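Putative aldo/keto reductase (Salmonella enterica subsp. enterica serovar Typhimurium, PDB 4R9O) probably acts as an NADP-dependent oxidoreductase of the aldo/keto reductase family, built on a TIM barrel. Local coordinates at residues C[191-195]-C[196-200]; C[242-245]-C[246-249]; C[281-284]-C[285-289]. All coordinates share one frame; numbering follows the deposited sequence.

Contact 1: residues C[191-195]-C[196-200]; sequences QPLLL and DGTLD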
loop_
_atom_site.group_PDB
_atom_site.type_symbol
_atom_site.label_atom_id
_atom_site.label_comp_id
_atom_site.label_asym_id
_atom_site.label_seq_id
_atom_site.Cartn_x
_atom_site.Cartn_y
_atom_site.Cartn_z
ATOM N N GLN C 191 3.287 -16.078 2.646
ATOM C CA GLN C 191 2.417 -16.398 3.775
ATOM C C GLN C 191 1.063 -15.666 3.899
ATOM O O GLN C 191 0.412 -15.809 4.943
ATOM C CB GLN C 191 3.180 -16.159 5.097
ATOM C CG GLN C 191 4.521 -16.899 5.262
ATOM C CD GLN C 191 5.140 -16.690 6.655
ATOM O OE1 GLN C 191 4.426 -16.605 7.659
ATOM N NE2 GLN C 191 6.464 -16.580 6.712
ATOM N N PRO C 192 0.615 -14.905 2.871
ATOM C CA PRO C 192 -0.593 -14.135 3.204
ATOM C C PRO C 192 -1.833 -14.997 3.450
ATOM O O PRO C 192 -2.727 -14.568 4.170
ATOM C CB PRO C 192 -0.791 -13.246 1.970
ATOM C CG PRO C 192 -0.157 -13.994 0.847
ATOM C CD PRO C 192 1.019 -14.697 1.462
ATOM N N LEU C 193 -1.883 -16.199 2.885
ATOM C CA LEU C 193 -3.097 -17.006 3.008
ATOM C C LEU C 193 -3.289 -17.542 4.436
ATOM O O LEU C 193 -4.365 -18.045 4.788
ATOM C CB LEU C 193 -3.069 -18.157 2.003
ATOM C CG LEU C 193 -3.045 -17.672 0.546
ATOM C CD1 LEU C 193 -3.131 -18.856 -0.406
ATOM C CD2 LEU C 193 -4.164 -16.659 0.263
ATOM N N LEU C 194 -2.242 -17.436 5.245
ATOM C CA LEU C 194 -2.302 -17.879 6.634
ATOM C C LEU C 194 -3.302 -17.058 7.431
ATOM O O LEU C 194 -3.935 -17.562 8.364
ATOM C CB LEU C 194 -0.929 -17.781 7.291
ATOM C CG LEU C 194 0.001 -18.994 7.144
ATOM C CD1 LEU C 194 0.381 -19.235 5.690
ATOM C CD2 LEU C 194 1.231 -18.795 8.000
ATOM N N LEU C 195 -3.441 -15.791 7.055
ATOM C CA LEU C 195 -4.241 -14.868 7.843
ATOM C C LEU C 195 -5.324 -14.134 7.042
ATOM O O LEU C 195 -6.109 -13.379 7.622
ATOM C CB LEU C 195 -3.321 -13.855 8.529
ATOM C CG LEU C 195 -2.272 -14.469 9.474
ATOM C CD1 LEU C 195 -1.359 -13.403 10.049
ATOM C CD2 LEU C 195 -2.930 -15.259 10.599
ATOM N N ASP C 196 -5.399 -14.353 5.730
ATOM C CA ASP C 196 -6.371 -13.586 4.939
ATOM C C ASP C 196 -7.745 -14.254 4.800
ATOM O O ASP C 196 -8.630 -13.715 4.141
ATOM C CB ASP C 196 -5.812 -13.249 3.546
ATOM C CG ASP C 196 -5.912 -14.405 2.548
ATOM O OD1 ASP C 196 -6.287 -15.540 2.919
ATOM O OD2 ASP C 196 -5.667 -14.145 1.347
ATOM N N GLY C 197 -7.924 -15.429 5.392
ATOM C CA GLY C 197 -9.231 -16.072 5.382
ATOM C C GLY C 197 -9.322 -17.271 4.466
ATOM O O GLY C 197 -10.258 -18.065 4.544
ATOM N N THR C 198 -8.354 -17.405 3.575
ATOM C CA THR C 198 -8.366 -18.531 2.651
ATOM C C THR C 198 -8.258 -19.848 3.402
ATOM O O THR C 198 -9.079 -20.746 3.210
ATOM C CB THR C 198 -7.237 -18.430 1.642
ATOM O OG1 THR C 198 -7.455 -17.269 0.825
ATOM C CG2 THR C 198 -7.192 -19.692 0.765
ATOM N N LEU C 199 -7.254 -19.946 4.270
ATOM C CA LEU C 199 -6.998 -21.178 5.007
ATOM C C LEU C 199 -7.966 -21.361 6.176
ATOM O O LEU C 199 -8.227 -22.499 6.591
ATOM C CB LEU C 199 -5.552 -21.206 5.504
ATOM C CG LEU C 199 -4.498 -21.273 4.391
ATOM C CD1 LEU C 199 -3.074 -21.218 4.944
ATOM C CD2 LEU C 199 -4.702 -22.515 3.542
ATOM N N ASP C 200 -8.489 -20.252 6.712
ATOM C CA ASP C 200 -9.538 -20.324 7.724
ATOM C C ASP C 200 -10.782 -21.005 7.168
ATOM O O ASP C 200 -11.364 -21.876 7.815
ATOM C CB ASP C 200 -9.918 -18.929 8.238
ATOM C CG ASP C 200 -8.749 -18.190 8.859
ATOM O OD1 ASP C 200 -7.876 -18.847 9.464
ATOM O OD2 ASP C 200 -8.703 -16.945 8.729
HETATM O O HOH W 1 -6.743 -17.694 6.546
HETATM O O HOH W 2 -6.078 -17.019 10.270
HETATM O O HOH W 3 -8.859 -14.072 8.446
#
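D196 turns its CG between its backbone N and carbonyl carbon (chi1 80°), while L193 sets CG beside its N (chi1 -62°), and its CD2 branch, not the extended CD1, turns to D196; the two side chains lie alongside each other, pointing the same way. L193 CD2 comes to 3.1 Å from D196 OD2. The other carboxylate oxygen, D196 OD1, works forward along the chain: it takes the backbone N-H of T198 at 2.9 Å, nearly along its C-O axis, and the T198 hydroxyl on its syn side at 3.0 Å, both from the same face. The first of these bonds closes an Asx turn into helix 198-205. G197 sits at the N-cap with a positive phi of 107°, a backbone shape in which a CB would meet the carbonyl O of D196. Water 1 bridges the bend, donating to L193 O at 3.0 Å and accepting from G197 N at 2.8 Å. L199 lays its CG over L193 O, and its CD1 meets L194 CD1 at 4.1 Å. L194 packs on W288 and R292 of helix 285-296 and on P135 of the second subunit, while L193 and T198 rest on V184 of barrel strand 182-185.

Contact 2: residues C[242-245]-C[246-249]; sequences ASSI and EQVV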
loop_
_atom_site.group_PDB
_atom_site.type_symbol
_atom_site.label_atom_id
_atom_site.label_comp_id
_atom_site.label_asym_id
_atom_site.label_seq_id
_atom_site.Cartn_x
_atom_site.Cartn_y
_atom_site.Cartn_z
ATOM N N ALA C 242 17.559 -33.122 10.789
ATOM C CA ALA C 242 16.979 -33.270 9.463
ATOM C C ALA C 242 18.070 -33.317 8.396
ATOM O O ALA C 242 19.031 -32.547 8.433
ATOM C CB ALA C 242 15.998 -32.132 9.177
ATOM N N SER C 243 17.907 -34.230 7.446
ATOM C CA SER C 243 18.863 -34.420 6.363
ATOM C C SER C 243 19.078 -33.177 5.494
ATOM O O SER C 243 20.151 -32.993 4.910
ATOM C CB SER C 243 18.404 -35.579 5.480
ATOM O OG SER C 243 18.990 -35.497 4.193
ATOM N N SER C 244 18.061 -32.324 5.412
ATOM C CA SER C 244 18.095 -31.200 4.487
ATOM C C SER C 244 17.092 -30.134 4.898
ATOM O O SER C 244 16.234 -30.380 5.747
ATOM C CB SER C 244 17.795 -31.677 3.070
ATOM O OG SER C 244 16.467 -32.165 2.983
ATOM N N ILE C 245 17.186 -28.952 4.302
ATOM C CA ILE C 245 16.263 -27.885 4.670
ATOM C C ILE C 245 14.900 -28.055 4.004
ATOM O O ILE C 245 13.908 -27.541 4.509
ATOM C CB ILE C 245 16.830 -26.491 4.331
ATOM C CG1 ILE C 245 17.009 -26.323 2.825
ATOM C CG2 ILE C 245 18.148 -26.263 5.057
ATOM C CD1 ILE C 245 17.448 -24.936 2.422
ATOM N N GLU C 246 14.842 -28.776 2.884
ATOM C CA GLU C 246 13.560 -29.050 2.229
ATOM C C GLU C 246 12.625 -29.748 3.196
ATOM O O GLU C 246 11.431 -29.469 3.231
ATOM C CB GLU C 246 13.728 -29.923 0.978
ATOM C CG GLU C 246 14.547 -29.312 -0.137
ATOM C CD GLU C 246 16.001 -29.748 -0.091
ATOM O OE1 GLU C 246 16.619 -29.656 0.993
ATOM O OE2 GLU C 246 16.523 -30.185 -1.139
ATOM N N GLN C 247 13.181 -30.675 3.971
ATOM C CA GLN C 247 12.410 -31.379 4.989
ATOM C C GLN C 247 11.808 -30.433 6.003
ATOM O O GLN C 247 10.674 -30.614 6.433
ATOM C CB GLN C 247 13.284 -32.391 5.712
ATOM C CG GLN C 247 13.476 -33.625 4.927
ATOM C CD GLN C 247 14.583 -34.482 5.469
ATOM O OE1 GLN C 247 15.290 -35.142 4.712
ATOM N NE2 GLN C 247 14.745 -34.476 6.791
ATOM N N VAL C 248 12.594 -29.444 6.406
ATOM C CA VAL C 248 12.146 -28.477 7.399
ATOM C C VAL C 248 10.995 -27.642 6.829
ATOM O O VAL C 248 9.968 -27.485 7.473
ATOM C CB VAL C 248 13.303 -27.566 7.858
ATOM C CG1 VAL C 248 12.815 -26.546 8.895
ATOM C CG2 VAL C 248 14.441 -28.415 8.429
ATOM N N VAL C 249 11.161 -27.138 5.611
ATOM C CA VAL C 249 10.110 -26.349 4.963
ATOM C C VAL C 249 8.819 -27.159 4.790
ATOM O O VAL C 249 7.737 -26.670 5.092
ATOM C CB VAL C 249 10.562 -25.826 3.589
ATOM C CG1 VAL C 249 9.400 -25.146 2.860
ATOM C CG2 VAL C 249 11.747 -24.879 3.746
#
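The carboxylate of E246 has S244 on one side of its plane and I245 on the other: S244 CB comes within 3.1 Å of E246 OE1, and I245 CG1 lies 3.8 Å from the same oxygen. This is the first turn of helix 245-254, in the region between barrel strands 210-212 and 261-264 of the TIM-barrel fold. A bend at chi2 (95°) curls the E246 chain back toward the loop, and its OE2 forms a salt bridge with R271, so the outer end of the carboxylate is engaged outside the turn. F221, a likely NADP-binding residue by similarity, packs on E246 from helix 219-222. The flat amide of Q247 lies beside S243 at the end of a chain extended beyond CG, with Q247 CB 3.6 Å from S244 O. A242 CB and V248 CG2 make one apolar contact at 4.1 Å. V248 continues onto L233 and A237 of helix 227-240, and I245 reaches R230 and S234 of the same helix. The turn is closed by V249 N, which donates to I245 O at 3.0 Å and 168°, with V249 CG2 tucked 3.5 Å from that same carbonyl oxygen.

Contact 3: residues C[281-284]-C[285-289]; sequences LSLT and RQQWF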
loop_
_atom_site.group_PDB
_atom_site.type_symbol
_atom_site.label_atom_id
_atom_site.label_comp_id
_atom_site.label_asym_id
_atom_site.label_seq_id
_atom_site.Cartn_x
_atom_site.Cartn_y
_atom_site.Cartn_z
ATOM N N LEU C 281 9.120 -35.498 11.146
ATOM C CA LEU C 281 9.810 -34.400 11.816
ATOM C C LEU C 281 8.959 -33.742 12.910
ATOM O O LEU C 281 7.790 -33.423 12.691
ATOM C CB LEU C 281 10.225 -33.344 10.790
ATOM C CG LEU C 281 11.702 -33.237 10.424
ATOM C CD1 LEU C 281 12.235 -34.571 9.941
ATOM C CD2 LEU C 281 11.902 -32.159 9.363
ATOM N N SER C 282 9.569 -33.525 14.073
ATOM C CA SER C 282 8.893 -32.924 15.222
ATOM C C SER C 282 9.123 -31.417 15.290
ATOM O O SER C 282 9.885 -30.941 16.125
ATOM C CB SER C 282 9.379 -33.566 16.528
ATOM O OG SER C 282 9.406 -34.976 16.432
ATOM N N LEU C 283 8.476 -30.663 14.413
ATOM C CA LEU C 283 8.634 -29.213 14.431
ATOM C C LEU C 283 7.846 -28.622 15.599
ATOM O O LEU C 283 6.627 -28.764 15.656
ATOM C CB LEU C 283 8.171 -28.599 13.103
ATOM C CG LEU C 283 8.677 -27.195 12.762
ATOM C CD1 LEU C 283 10.170 -27.198 12.514
ATOM C CD2 LEU C 283 7.952 -26.653 11.552
ATOM N N THR C 284 8.542 -27.988 16.540
ATOM C CA THR C 284 7.878 -27.334 17.668
ATOM C C THR C 284 7.253 -26.001 17.254
ATOM O O THR C 284 7.507 -25.508 16.152
ATOM C CB THR C 284 8.846 -27.063 18.814
ATOM O OG1 THR C 284 9.780 -26.056 18.407
ATOM C CG2 THR C 284 9.606 -28.340 19.197
ATOM N N ARG C 285 6.459 -25.406 18.143
ATOM C CA ARG C 285 5.869 -24.099 17.853
ATOM C C ARG C 285 6.952 -23.030 17.693
ATOM O O ARG C 285 6.924 -22.264 16.734
ATOM C CB ARG C 285 4.864 -23.689 18.936
ATOM C CG ARG C 285 3.441 -24.106 18.606
ATOM C CD ARG C 285 2.458 -23.740 19.684
ATOM N NE ARG C 285 1.088 -24.088 19.294
ATOM C CZ ARG C 285 0.240 -23.267 18.670
ATOM N NH1 ARG C 285 0.609 -22.027 18.352
ATOM N NH2 ARG C 285 -0.988 -23.686 18.370
ATOM N N GLN C 286 7.917 -22.993 18.608
ATOM C CA GLN C 286 8.942 -21.958 18.556
ATOM C C GLN C 286 9.781 -22.086 17.292
ATOM O O GLN C 286 10.191 -21.083 16.716
ATOM C CB GLN C 286 9.823 -22.002 19.804
ATOM C CG GLN C 286 9.081 -21.574 21.062
ATOM C CD GLN C 286 9.982 -21.417 22.283
ATOM O OE1 GLN C 286 9.637 -21.868 23.365
ATOM N NE2 GLN C 286 11.120 -20.754 22.116
ATOM N N GLN C 287 10.005 -23.320 16.848
ATOM C CA GLN C 287 10.720 -23.549 15.602
ATOM C C GLN C 287 9.889 -23.061 14.427
ATOM O O GLN C 287 10.419 -22.424 13.528
ATOM C CB GLN C 287 11.080 -25.030 15.433
ATOM C CG GLN C 287 12.237 -25.473 16.316
ATOM C CD GLN C 287 12.424 -26.985 16.332
ATOM O OE1 GLN C 287 11.485 -27.746 16.083
ATOM N NE2 GLN C 287 13.647 -27.424 16.618
ATOM N N TRP C 288 8.588 -23.339 14.452
ATOM C CA TRP C 288 7.698 -22.881 13.395
ATOM C C TRP C 288 7.707 -21.358 13.344
ATOM O O TRP C 288 7.758 -20.763 12.275
ATOM C CB TRP C 288 6.269 -23.400 13.609
ATOM C CG TRP C 288 5.348 -23.144 12.435
ATOM C CD1 TRP C 288 5.081 -23.998 11.404
ATOM C CD2 TRP C 288 4.579 -21.959 12.174
ATOM N NE1 TRP C 288 4.207 -23.421 10.515
ATOM C CE2 TRP C 288 3.877 -22.167 10.969
ATOM C CE3 TRP C 288 4.414 -20.741 12.845
ATOM C CZ2 TRP C 288 3.029 -21.205 10.413
ATOM C CZ3 TRP C 288 3.562 -19.790 12.302
ATOM C CH2 TRP C 288 2.881 -20.025 11.094
ATOM N N PHE C 289 7.668 -20.725 14.508
ATOM C CA PHE C 289 7.576 -19.270 14.549
ATOM C C PHE C 289 8.910 -18.612 14.213
ATOM O O PHE C 289 8.946 -17.549 13.578
ATOM C CB PHE C 289 7.047 -18.815 15.909
ATOM C CG PHE C 289 5.542 -18.859 15.998
ATOM C CD1 PHE C 289 4.778 -17.848 15.439
ATOM C CD2 PHE C 289 4.894 -19.923 16.606
ATOM C CE1 PHE C 289 3.395 -17.886 15.497
ATOM C CE2 PHE C 289 3.505 -19.961 16.674
ATOM C CZ PHE C 289 2.761 -18.944 16.120
#
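T284 and Q287 grip each other closely, whereas the outer side of T284 and S282, two residues earlier, face solvent. Q287, with CG beside its backbone N (chi1 -75°) and extended beyond it, reaches back along the loop, and its OE1 takes T284 N at 3.0 Å and 171°, the donor tilted from the carbonyl plane. In return T284 OG1 accepts from Q287 N at 3.2 Å, reached because chi1 of 69° swings the hydroxyl over the start of the helix; the same hydroxyl also donates weakly to Q287 OE1. This reciprocal pair is a capping box, with T284 as the N-cap of helix 285-296, and W288 N bonds to T284 O at 3.0 Å to begin the regular helical pattern. L283 packs inward: its CD1 touches Q287 CB at 3.7 Å, and its CD2 meets W288 CD1 at the edge of the indole, 3.9 Å away. W288 itself stacks on W252 and gives its NE1 hydrogen to W252 O, while Q287 NE2 bonds to E239. R285 turns away from the loop, and its guanidinium forms salt bridges with D134 and D105 of the second subunit. On the solvent side, exposed S282 makes just a slight contact, S282 O lying 3.6 Å from Q287 OE1.

All three contacts sit where a loop runs into a helix, and all are partly buried: contact 1 exposes P192 and D196, contact 3 S282 and T284, contact 2 only S243. The centre of contact 1 lies about 17 Å from the centre of the chain, that of contact 3 about 24 Å. Contacts 1 and 3 touch through L194 CD2 and W288 CH2, 3.7 Å apart; both face the second subunit, which no part of contact 2 reaches, and both pack on W252 of helix 245-254, which contact 2 starts. L281 of contact 3 packs on Q247. Their chemistry differs: an Asx turn with bridging waters in 191-200, a reciprocal cap in 281-289, and in 242-249 a glutamate tied to R271 near the probable cofactor site.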